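Long-range contact in ATP-dependent DNA helicase uvsW (Enterobacteria phage T4, PDB 2OCA), which unwinds duplex DNA in the 3'-5' direction by coupling translocation to ATP hydrolysis, and drives branch migration of Holliday junctions during recombination-dependent repair: residues 352-357 / 400-405. The protein carries 1 engineered substitution. Sequence-based numbering, arbitrary orientation.
Sequences VMFKHV and IIVASY
Val352 and Val402 form one of three parallel bridges between residues 352-354 and 402-404, followed by Met353 with Ala403 and Phe354 with Ser404, that join neighbouring strands in the parallel sheet of the second RecA-like helicase domain. The short strand axes approach to 4.8 Å, with their N-to-C directions 24° apart. A parallel ladder is evident from the alternating backbone bonds: Val352 N donates to Ile401 O (2.9 Å), Ala403 N to Val352 O, and Phe354 N to Ala403 O. Beyond them, Tyr405 N reaches Phe354 O only weakly.

Met353 can be followed outward from the backbone. Its CB lies over the face of the Tyr405 ring, 3.9 Å from the centroid, a CH-pi contact. Met353 CG, anti to the carbonyl carbon (chi1 -55°), still touches the ring, 4.0 Å from Tyr405 CE2. Bends at chi2 and chi3 then fold the chain back: Met353 SD lies 5.2 Å from the centroid of the Tyr405 ring, an oblique Met-aromatic contact, whereas the terminal Met353 CE reaches Ala403, 4.0 Å from its O and slightly farther from its CB. Val420 and Leu422 of strand 417-422 also touch the Met353 side chain, and Tyr405 OH is hydrogen-bonded to His424 O.

Val352 and Ile400 share the other face of the sheet, against helix 330-344. Phe354 CB starts away from strand 400-404, but chi1 of 69° sets CG between the backbone N and carbonyl carbon and swings the ring back. One ring face covers the Ser404 backbone, with Ser404 CB off-centre; at the ring's edge, Val402 CG1 meets Phe354 CD1 at 3.5 Å.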
loop_
_atom_site.group_PDB
_atom_site.type_symbol
_atom_site.label_atom_id
_atom_site.label_comp_id
_atom_site.label_asym_id
_atom_site.label_seq_id
_atom_site.Cartn_x
_atom_site.Cartn_y
_atom_site.Cartn_z
ATOM N N VAL A 352 -10.832 -22.198 8.795
ATOM C CA VAL A 352 -9.586 -22.906 9.041
ATOM C C VAL A 352 -9.660 -24.233 8.294
ATOM O O VAL A 352 -10.435 -25.117 8.645
ATOM C CB VAL A 352 -9.357 -23.159 10.534
ATOM C CG1 VAL A 352 -8.088 -23.975 10.732
ATOM C CG2 VAL A 352 -9.243 -21.837 11.259
ATOM N N MET A 353 -8.858 -24.361 7.247
ATOM C CA MET A 353 -8.853 -25.568 6.444
ATOM C C MET A 353 -7.938 -26.631 6.999
ATOM O O MET A 353 -6.785 -26.368 7.324
ATOM C CB MET A 353 -8.414 -25.261 5.010
ATOM C CG MET A 353 -9.216 -24.182 4.318
ATOM S SD MET A 353 -10.955 -24.594 4.196
ATOM C CE MET A 353 -11.570 -23.925 5.773
ATOM N N PHE A 354 -8.462 -27.843 7.099
ATOM C CA PHE A 354 -7.675 -28.967 7.573
ATOM C C PHE A 354 -7.995 -30.178 6.705
ATOM O O PHE A 354 -9.011 -30.209 6.006
ATOM C CB PHE A 354 -7.981 -29.284 9.036
ATOM C CG PHE A 354 -9.345 -29.839 9.257
ATOM C CD1 PHE A 354 -10.365 -29.031 9.741
ATOM C CD2 PHE A 354 -9.621 -31.174 8.966
ATOM C CE1 PHE A 354 -11.645 -29.543 9.935
ATOM C CE2 PHE A 354 -10.896 -31.698 9.155
ATOM C CZ PHE A 354 -11.912 -30.881 9.642
ATOM N N LYS A 355 -7.119 -31.172 6.751
ATOM C CA LYS A 355 -7.306 -32.385 5.978
ATOM C C LYS A 355 -7.740 -33.548 6.878
ATOM O O LYS A 355 -8.792 -34.145 6.660
ATOM C CB LYS A 355 -6.011 -32.735 5.252
ATOM C CG LYS A 355 -6.083 -34.011 4.455
ATOM C CD LYS A 355 -4.719 -34.378 3.902
ATOM C CE LYS A 355 -4.767 -35.692 3.136
ATOM N NZ LYS A 355 -3.422 -36.099 2.640
ATOM N N HIS A 356 -6.944 -33.856 7.898
ATOM C CA HIS A 356 -7.267 -34.954 8.805
ATOM C C HIS A 356 -8.085 -34.526 10.018
ATOM O O HIS A 356 -7.750 -33.558 10.696
ATOM C CB HIS A 356 -5.984 -35.663 9.256
ATOM C CG HIS A 356 -5.210 -36.278 8.130
ATOM N ND1 HIS A 356 -4.141 -35.651 7.529
ATOM C CD2 HIS A 356 -5.376 -37.449 7.472
ATOM C CE1 HIS A 356 -3.681 -36.408 6.548
ATOM N NE2 HIS A 356 -4.414 -37.504 6.493
ATOM N N VAL A 357 -9.156 -35.271 10.284
ATOM C CA VAL A 357 -10.065 -34.980 11.382
ATOM C C VAL A 357 -9.421 -34.833 12.756
ATOM O O VAL A 357 -9.856 -34.004 13.557
ATOM C CB VAL A 357 -11.171 -36.035 11.441
ATOM C CG1 VAL A 357 -12.016 -35.854 12.692
ATOM C CG2 VAL A 357 -12.037 -35.910 10.209
ATOM N N ILE A 400 -15.627 -18.213 13.502
ATOM C CA ILE A 400 -14.523 -19.044 13.033
ATOM C C ILE A 400 -15.120 -20.401 12.711
ATOM O O ILE A 400 -15.719 -21.046 13.565
ATOM C CB ILE A 400 -13.447 -19.299 14.102
ATOM C CG1 ILE A 400 -12.948 -17.987 14.703
ATOM C CG2 ILE A 400 -12.299 -20.069 13.474
ATOM C CD1 ILE A 400 -11.998 -18.186 15.868
ATOM N N ILE A 401 -14.966 -20.841 11.476
ATOM C CA ILE A 401 -15.493 -22.139 11.118
ATOM C C ILE A 401 -14.332 -23.033 10.692
ATOM O O ILE A 401 -13.557 -22.683 9.803
ATOM C CB ILE A 401 -16.574 -22.009 10.007
ATOM C CG1 ILE A 401 -16.215 -22.868 8.803
ATOM C CG2 ILE A 401 -16.764 -20.556 9.629
ATOM C CD1 ILE A 401 -16.474 -24.331 9.028
ATOM N N VAL A 402 -14.210 -24.175 11.369
ATOM C CA VAL A 402 -13.165 -25.160 11.099
ATOM C C VAL A 402 -13.713 -26.243 10.170
ATOM O O VAL A 402 -14.488 -27.089 10.597
ATOM C CB VAL A 402 -12.716 -25.829 12.394
ATOM C CG1 VAL A 402 -11.620 -26.829 12.107
ATOM C CG2 VAL A 402 -12.250 -24.786 13.375
ATOM N N ALA A 403 -13.311 -26.227 8.907
ATOM C CA ALA A 403 -13.818 -27.214 7.964
ATOM C C ALA A 403 -12.719 -27.930 7.203
ATOM O O ALA A 403 -11.554 -27.571 7.303
ATOM C CB ALA A 403 -14.768 -26.546 6.986
ATOM N N SER A 404 -13.099 -28.956 6.448
ATOM C CA SER A 404 -12.138 -29.709 5.660
ATOM C C SER A 404 -12.223 -29.209 4.222
ATOM O O SER A 404 -13.233 -28.623 3.829
ATOM C CB SER A 404 -12.452 -31.203 5.712
ATOM O OG SER A 404 -13.580 -31.510 4.921
ATOM N N TYR A 405 -11.166 -29.434 3.442
ATOM C CA TYR A 405 -11.148 -28.976 2.055
ATOM C C TYR A 405 -12.333 -29.532 1.296
ATOM O O TYR A 405 -12.826 -28.900 0.358
ATOM C CB TYR A 405 -9.845 -29.373 1.350
ATOM C CG TYR A 405 -8.607 -28.685 1.899
ATOM C CD1 TYR A 405 -7.739 -29.349 2.771
ATOM C CD2 TYR A 405 -8.310 -27.366 1.559
ATOM C CE1 TYR A 405 -6.607 -28.717 3.289
ATOM C CE2 TYR A 405 -7.179 -26.724 2.072
ATOM C CZ TYR A 405 -6.335 -27.406 2.934
ATOM O OH TYR A 405 -5.221 -26.775 3.445
#